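Local coordinates for sulfite dehydrogenase (Paracoccus pantotrophus, PDB 2XTS), which probably oxidises protein-bound sulfur in the bacterial Sox pathway, using a molybdopterin-bound molybdenum centre and passing electrons to a heme c cytochrome partner, at residues Ala60-Ile65 / Arg326-Ile331; Val267-Ser272 / Val285-Ala290. One frame throughout, in Å; residues are numbered along the deposited sequence.

Contact 1. Residues Ala60-Ile65 / Arg326-Ile331; sequences ALEGTI and RFHLDI
Arg326, on a strand of the E-set-like beta domain assigned to dimerisation, reaches out of the sheet to grip the backbone of the Glu62-Gly63 loop. The hydrogen bonds converge on one acceptor: Gly63 O takes Arg326 NE at 2.8 Å and Arg326 NH2 at 2.9 Å, a side-on grip in which the oxygen lies in the guanidinium plane. NE comes in within the carbonyl plane on a lone pair, whereas NH2 is tilted 35° from it. With CG anti to the backbone N (chi1 178°) and further bends at chi2 and chi3, the arginine folds back to offer this edge. NH2 also donates to a water at 2.7 Å, which in turn donates to Leu61 O.

The charge contact is of another kind. Glu62 OE2 sits over one face of the guanidinium, 3.3 Å from Arg326 NE, so the salt bridge rests on charge with no N-H aimed at the oxygen. Beyond the two segments, Glu62 OE1 pairs with Arg111 of the second subunit, and both it and Arg326 NH1 turn to hydroxyls of the neighbouring hairpin, Ser287 among them. The buried charges are thus shared across the domain and the subunit interface. A leucine in place of Arg326 would probably leave Gly63 O without both of its gripping donors and Glu62 without this positive neighbour.

Apolar packing is slight: Thr64 CG2 slides past Arg326 CB at 4.1 Å. Within the loop, the Glu62 side chain, bent at chi2 (-75°), curls back so that Gly63 N donates to the anti lone pair of Glu62 OE2 at 2.9 Å.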
loop_
_atom_site.group_PDB
_atom_site.type_symbol
_atom_site.label_atom_id
_atom_site.label_comp_id
_atom_site.label_asym_id
_atom_site.label_seq_id
_atom_site.Cartn_x
_atom_site.Cartn_y
_atom_site.Cartn_z
ATOM N N ALA A 60 2.775 -13.599 -6.708
ATOM C CA ALA A 60 1.359 -13.271 -6.922
ATOM C C ALA A 60 1.089 -11.787 -7.003
ATOM O O ALA A 60 0.019 -11.388 -7.425
ATOM C CB ALA A 60 0.500 -13.885 -5.823
ATOM N N LEU A 61 2.048 -10.975 -6.603
ATOM C CA LEU A 61 1.893 -9.535 -6.592
ATOM C C LEU A 61 2.154 -8.940 -7.970
ATOM O O LEU A 61 2.773 -9.550 -8.810
ATOM C CB LEU A 61 2.798 -8.903 -5.542
ATOM C CG LEU A 61 2.595 -9.368 -4.107
ATOM C CD1 LEU A 61 3.668 -8.791 -3.205
ATOM C CD2 LEU A 61 1.200 -9.103 -3.535
ATOM N N GLU A 62 1.695 -7.715 -8.168
ATOM C CA GLU A 62 2.010 -6.915 -9.352
ATOM C C GLU A 62 2.431 -5.514 -8.906
ATOM O O GLU A 62 2.474 -5.203 -7.705
ATOM C CB GLU A 62 0.839 -6.882 -10.366
ATOM C CG GLU A 62 1.074 -7.713 -11.612
ATOM C CD GLU A 62 2.033 -7.120 -12.604
ATOM O OE1 GLU A 62 2.255 -7.779 -13.642
ATOM O OE2 GLU A 62 2.578 -6.022 -12.383
ATOM N N GLY A 63 2.796 -4.684 -9.856
ATOM C CA GLY A 63 3.185 -3.332 -9.522
ATOM C C GLY A 63 4.458 -3.329 -8.710
ATOM O O GLY A 63 5.360 -4.145 -8.964
ATOM N N THR A 64 4.554 -2.378 -7.788
ATOM C CA THR A 64 5.742 -2.199 -6.978
ATOM C C THR A 64 5.501 -2.074 -5.468
ATOM O O THR A 64 6.426 -2.367 -4.687
ATOM C CB THR A 64 6.592 -0.999 -7.433
ATOM O OG1 THR A 64 5.945 0.226 -7.075
ATOM C CG2 THR A 64 6.922 -1.058 -8.923
ATOM N N ILE A 65 4.307 -1.646 -5.048
ATOM C CA ILE A 65 4.031 -1.461 -3.626
ATOM C C ILE A 65 3.718 -2.803 -2.992
ATOM O O ILE A 65 2.845 -3.521 -3.475
ATOM C CB ILE A 65 2.818 -0.510 -3.434
ATOM C CG1 ILE A 65 3.153 0.905 -3.929
ATOM C CG2 ILE A 65 2.352 -0.487 -1.982
ATOM C CD1 ILE A 65 4.250 1.591 -3.179
ATOM N N ARG A 326 8.852 -2.515 -11.782
ATOM C CA ARG A 326 8.117 -3.561 -12.479
ATOM C C ARG A 326 8.469 -3.558 -13.941
ATOM O O ARG A 326 8.515 -2.507 -14.545
ATOM C CB ARG A 326 6.629 -3.304 -12.313
ATOM C CG ARG A 326 5.705 -4.292 -13.032
ATOM C CD ARG A 326 5.826 -5.759 -12.606
ATOM N NE ARG A 326 5.641 -5.912 -11.162
ATOM C CZ ARG A 326 5.681 -7.065 -10.508
ATOM N NH1 ARG A 326 5.915 -8.206 -11.141
ATOM N NH2 ARG A 326 5.547 -7.077 -9.192
ATOM N N PHE A 327 8.726 -4.737 -14.503
ATOM C CA PHE A 327 8.928 -4.881 -15.950
ATOM C C PHE A 327 8.009 -5.920 -16.537
ATOM O O PHE A 327 7.559 -6.846 -15.853
ATOM C CB PHE A 327 10.395 -5.216 -16.320
ATOM C CG PHE A 327 10.869 -6.579 -15.867
ATOM C CD1 PHE A 327 10.718 -7.697 -16.681
ATOM C CD2 PHE A 327 11.484 -6.744 -14.635
ATOM C CE1 PHE A 327 11.156 -8.944 -16.255
ATOM C CE2 PHE A 327 11.934 -7.999 -14.209
ATOM C CZ PHE A 327 11.771 -9.089 -15.010
ATOM N N HIS A 328 7.730 -5.757 -17.831
ATOM C CA HIS A 328 6.887 -6.680 -18.576
ATOM C C HIS A 328 7.450 -6.943 -19.953
ATOM O O HIS A 328 8.030 -6.059 -20.579
ATOM C CB HIS A 328 5.480 -6.144 -18.792
ATOM C CG HIS A 328 4.690 -5.982 -17.537
ATOM N ND1 HIS A 328 4.118 -7.026 -16.841
ATOM C CD2 HIS A 328 4.349 -4.858 -16.870
ATOM C CE1 HIS A 328 3.494 -6.546 -15.774
ATOM N NE2 HIS A 328 3.623 -5.234 -15.771
ATOM N N LEU A 329 7.242 -8.168 -20.419
ATOM C CA LEU A 329 7.478 -8.526 -21.815
ATOM C C LEU A 329 6.347 -9.443 -22.222
ATOM O O LEU A 329 6.093 -10.457 -21.576
ATOM C CB LEU A 329 8.831 -9.227 -22.031
ATOM C CG LEU A 329 9.203 -9.581 -23.483
ATOM C CD1 LEU A 329 9.634 -8.328 -24.238
ATOM C CD2 LEU A 329 10.267 -10.652 -23.603
ATOM N N ASP A 330 5.634 -9.055 -23.282
ATOM C CA ASP A 330 4.553 -9.855 -23.799
ATOM C C ASP A 330 5.066 -10.710 -24.929
ATOM O O ASP A 330 5.687 -10.196 -25.854
ATOM C CB ASP A 330 3.429 -8.934 -24.234
ATOM C CG ASP A 330 2.896 -8.112 -23.065
ATOM O OD1 ASP A 330 2.382 -8.751 -22.123
ATOM O OD2 ASP A 330 2.966 -6.853 -23.097
ATOM N N ILE A 331 4.811 -12.014 -24.847
ATOM C CA ILE A 331 5.207 -12.939 -25.926
ATOM C C ILE A 331 4.033 -13.776 -26.420
ATOM O O ILE A 331 2.957 -13.791 -25.823
ATOM C CB ILE A 331 6.394 -13.859 -25.501
ATOM C CG1 ILE A 331 5.951 -14.921 -24.479
ATOM C CG2 ILE A 331 7.558 -13.019 -24.980
ATOM C CD1 ILE A 331 6.948 -16.087 -24.320
HETATM O O HOH W 1 5.437 -9.548 -8.159
#

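Contact 2. Residues Val267-Ser272 / Val285-Ala290; sequences VITSPS and VISGLA
Val267-Ser270 and Val285-Ala290 pair as the antiparallel arms of a beta hairpin, their axes 4.3 Å apart at closest approach and their directions 135° apart, with a classic beta bulge where Thr269 and Ser270 both face Ser287. Ahead of the bulge, Val267 and Leu289 form a hydrogen-bonded pair, each N bonding the other's O at 2.9 Å. Ile268 and Gly288 follow as a non-hydrogen-bonded pair with CA atoms only 4.1 Å apart; the approach is this close at a glycine, where a CB would probably collide with Val267 O and Ile268 CA. In the bulge, Ser287 O accepts from both Thr269 N at 2.8 Å and Ser270 N at 3.2 Å. The second bond is the straighter, 169° at the hydrogen. Ser287 N closes the pair by donating to Ser270 O.

The side chains divide by character. Ile268 and Ile286 meet through their CG2 branches at 3.8 Å; with Ile268 CG1 set beside its backbone N (chi1 -69°), CG2 is the branch left turned to Ile286. Pro271, after a cis peptide bond, lays CD against Ile286 CG1. Leu340, on strand 338-346, packs on all three, so this apolar patch faces across to another strand of the domain.

Val267, Ser270, Ser287 and Leu289 point to the same face of the sheet, where polar groups gather around the bulge. Thr269 OG1 and Ser287 OG both hydrogen-bond Arg326 NH1, and Ser287 OG also bonds Glu62 OE1; Arg111 of the second subunit packs on Ser287. Where the first arm leaves the sheet, Ser272 OG donates to Thr269 O at 2.7 Å, approaching from above the carbonyl plane.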
loop_
_atom_site.group_PDB
_atom_site.type_symbol
_atom_site.label_atom_id
_atom_site.label_comp_id
_atom_site.label_asym_id
_atom_site.label_seq_id
_atom_site.Cartn_x
_atom_site.Cartn_y
_atom_site.Cartn_z
ATOM N N VAL A 267 14.085 -10.513 -10.925
ATOM C CA VAL A 267 13.475 -11.827 -10.997
ATOM C C VAL A 267 12.167 -11.746 -11.766
ATOM O O VAL A 267 11.401 -10.800 -11.584
ATOM C CB VAL A 267 13.251 -12.486 -9.594
ATOM C CG1 VAL A 267 12.311 -11.659 -8.701
ATOM C CG2 VAL A 267 12.771 -13.931 -9.744
ATOM N N ILE A 268 11.928 -12.729 -12.630
ATOM C CA ILE A 268 10.639 -12.940 -13.271
ATOM C C ILE A 268 9.695 -13.589 -12.254
ATOM O O ILE A 268 9.934 -14.687 -11.768
ATOM C CB ILE A 268 10.798 -13.807 -14.536
ATOM C CG1 ILE A 268 11.548 -12.994 -15.606
ATOM C CG2 ILE A 268 9.434 -14.235 -15.062
ATOM C CD1 ILE A 268 12.100 -13.836 -16.781
ATOM N N THR A 269 8.610 -12.890 -11.928
ATOM C CA THR A 269 7.641 -13.388 -10.956
ATOM C C THR A 269 6.563 -14.244 -11.593
ATOM O O THR A 269 5.968 -15.064 -10.915
ATOM C CB THR A 269 7.036 -12.224 -10.155
ATOM O OG1 THR A 269 6.430 -11.282 -11.046
ATOM C CG2 THR A 269 8.132 -11.495 -9.388
ATOM N N SER A 270 6.325 -14.061 -12.889
ATOM C CA SER A 270 5.474 -14.974 -13.612
ATOM C C SER A 270 5.807 -14.972 -15.088
ATOM O O SER A 270 6.080 -13.959 -15.659
ATOM C CB SER A 270 4.007 -14.638 -13.427
ATOM O OG SER A 270 3.663 -13.506 -14.187
ATOM N N PRO A 271 5.846 -16.174 -15.687
ATOM C CA PRO A 271 5.749 -17.507 -15.083
ATOM C C PRO A 271 6.850 -17.737 -14.055
ATOM O O PRO A 271 7.929 -17.157 -14.149
ATOM C CB PRO A 271 5.943 -18.466 -16.277
ATOM C CG PRO A 271 5.745 -17.674 -17.470
ATOM C CD PRO A 271 6.124 -16.258 -17.128
ATOM N N SER A 272 6.557 -18.589 -13.085
ATOM C CA SER A 272 7.525 -18.996 -12.076
ATOM C C SER A 272 6.993 -20.305 -11.480
ATOM O O SER A 272 5.874 -20.707 -11.796
ATOM C CB SER A 272 7.733 -17.897 -11.016
ATOM O OG SER A 272 6.534 -17.664 -10.286
ATOM N N VAL A 285 1.993 -13.131 -20.632
ATOM C CA VAL A 285 2.666 -12.018 -19.968
ATOM C C VAL A 285 3.840 -12.537 -19.139
ATOM O O VAL A 285 3.686 -13.414 -18.291
ATOM C CB VAL A 285 1.692 -11.262 -19.045
ATOM C CG1 VAL A 285 2.464 -10.212 -18.211
ATOM C CG2 VAL A 285 0.538 -10.632 -19.880
ATOM N N ILE A 286 5.028 -12.025 -19.424
ATOM C CA ILE A 286 6.177 -12.183 -18.539
ATOM C C ILE A 286 6.246 -10.934 -17.677
ATOM O O ILE A 286 6.331 -9.827 -18.194
ATOM C CB ILE A 286 7.507 -12.404 -19.314
ATOM C CG1 ILE A 286 7.369 -13.687 -20.168
ATOM C CG2 ILE A 286 8.680 -12.402 -18.345
ATOM C CD1 ILE A 286 8.564 -13.997 -21.009
ATOM N N SER A 287 6.167 -11.119 -16.361
ATOM C CA SER A 287 6.171 -10.006 -15.405
ATOM C C SER A 287 7.306 -10.216 -14.417
ATOM O O SER A 287 7.591 -11.352 -14.057
ATOM C CB SER A 287 4.853 -9.987 -14.636
ATOM O OG SER A 287 4.783 -8.903 -13.747
ATOM N N GLY A 288 7.928 -9.130 -13.967
ATOM C CA GLY A 288 8.878 -9.278 -12.896
ATOM C C GLY A 288 9.295 -7.993 -12.251
ATOM O O GLY A 288 8.799 -6.908 -12.566
ATOM N N LEU A 289 10.233 -8.155 -11.316
ATOM C CA LEU A 289 10.746 -7.063 -10.513
ATOM C C LEU A 289 12.255 -6.880 -10.725
ATOM O O LEU A 289 12.990 -7.846 -10.874
ATOM C CB LEU A 289 10.524 -7.333 -9.026
ATOM C CG LEU A 289 9.075 -7.245 -8.569
ATOM C CD1 LEU A 289 8.903 -7.927 -7.216
ATOM C CD2 LEU A 289 8.640 -5.791 -8.569
ATOM N N ALA A 290 12.690 -5.628 -10.751
ATOM C CA ALA A 290 14.115 -5.285 -10.810
ATOM C C ALA A 290 14.363 -4.167 -9.802
ATOM O O ALA A 290 13.457 -3.367 -9.531
ATOM C CB ALA A 290 14.503 -4.835 -12.196
#

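After an N-terminal extension and strand 52-53, the chain passes through the loop 60-65, then builds the molybdopterin-binding region before entering the beta domain. There contact 2 closes a short hairpin between 267-272 and 285-290, and the later strand 325-333 returns to 60-65 in contact 1. The short loop therefore nests within the much longer one, with the two contact centres about 6 Å apart. Strands 282-291 and 325-333 are neighbours in one antiparallel sheet, joined by backbone bonds, among them Ile286 N to Leu329 O. Together the contacts tie an early loop to the hairpin edge of that sheet, and both touch the second subunit.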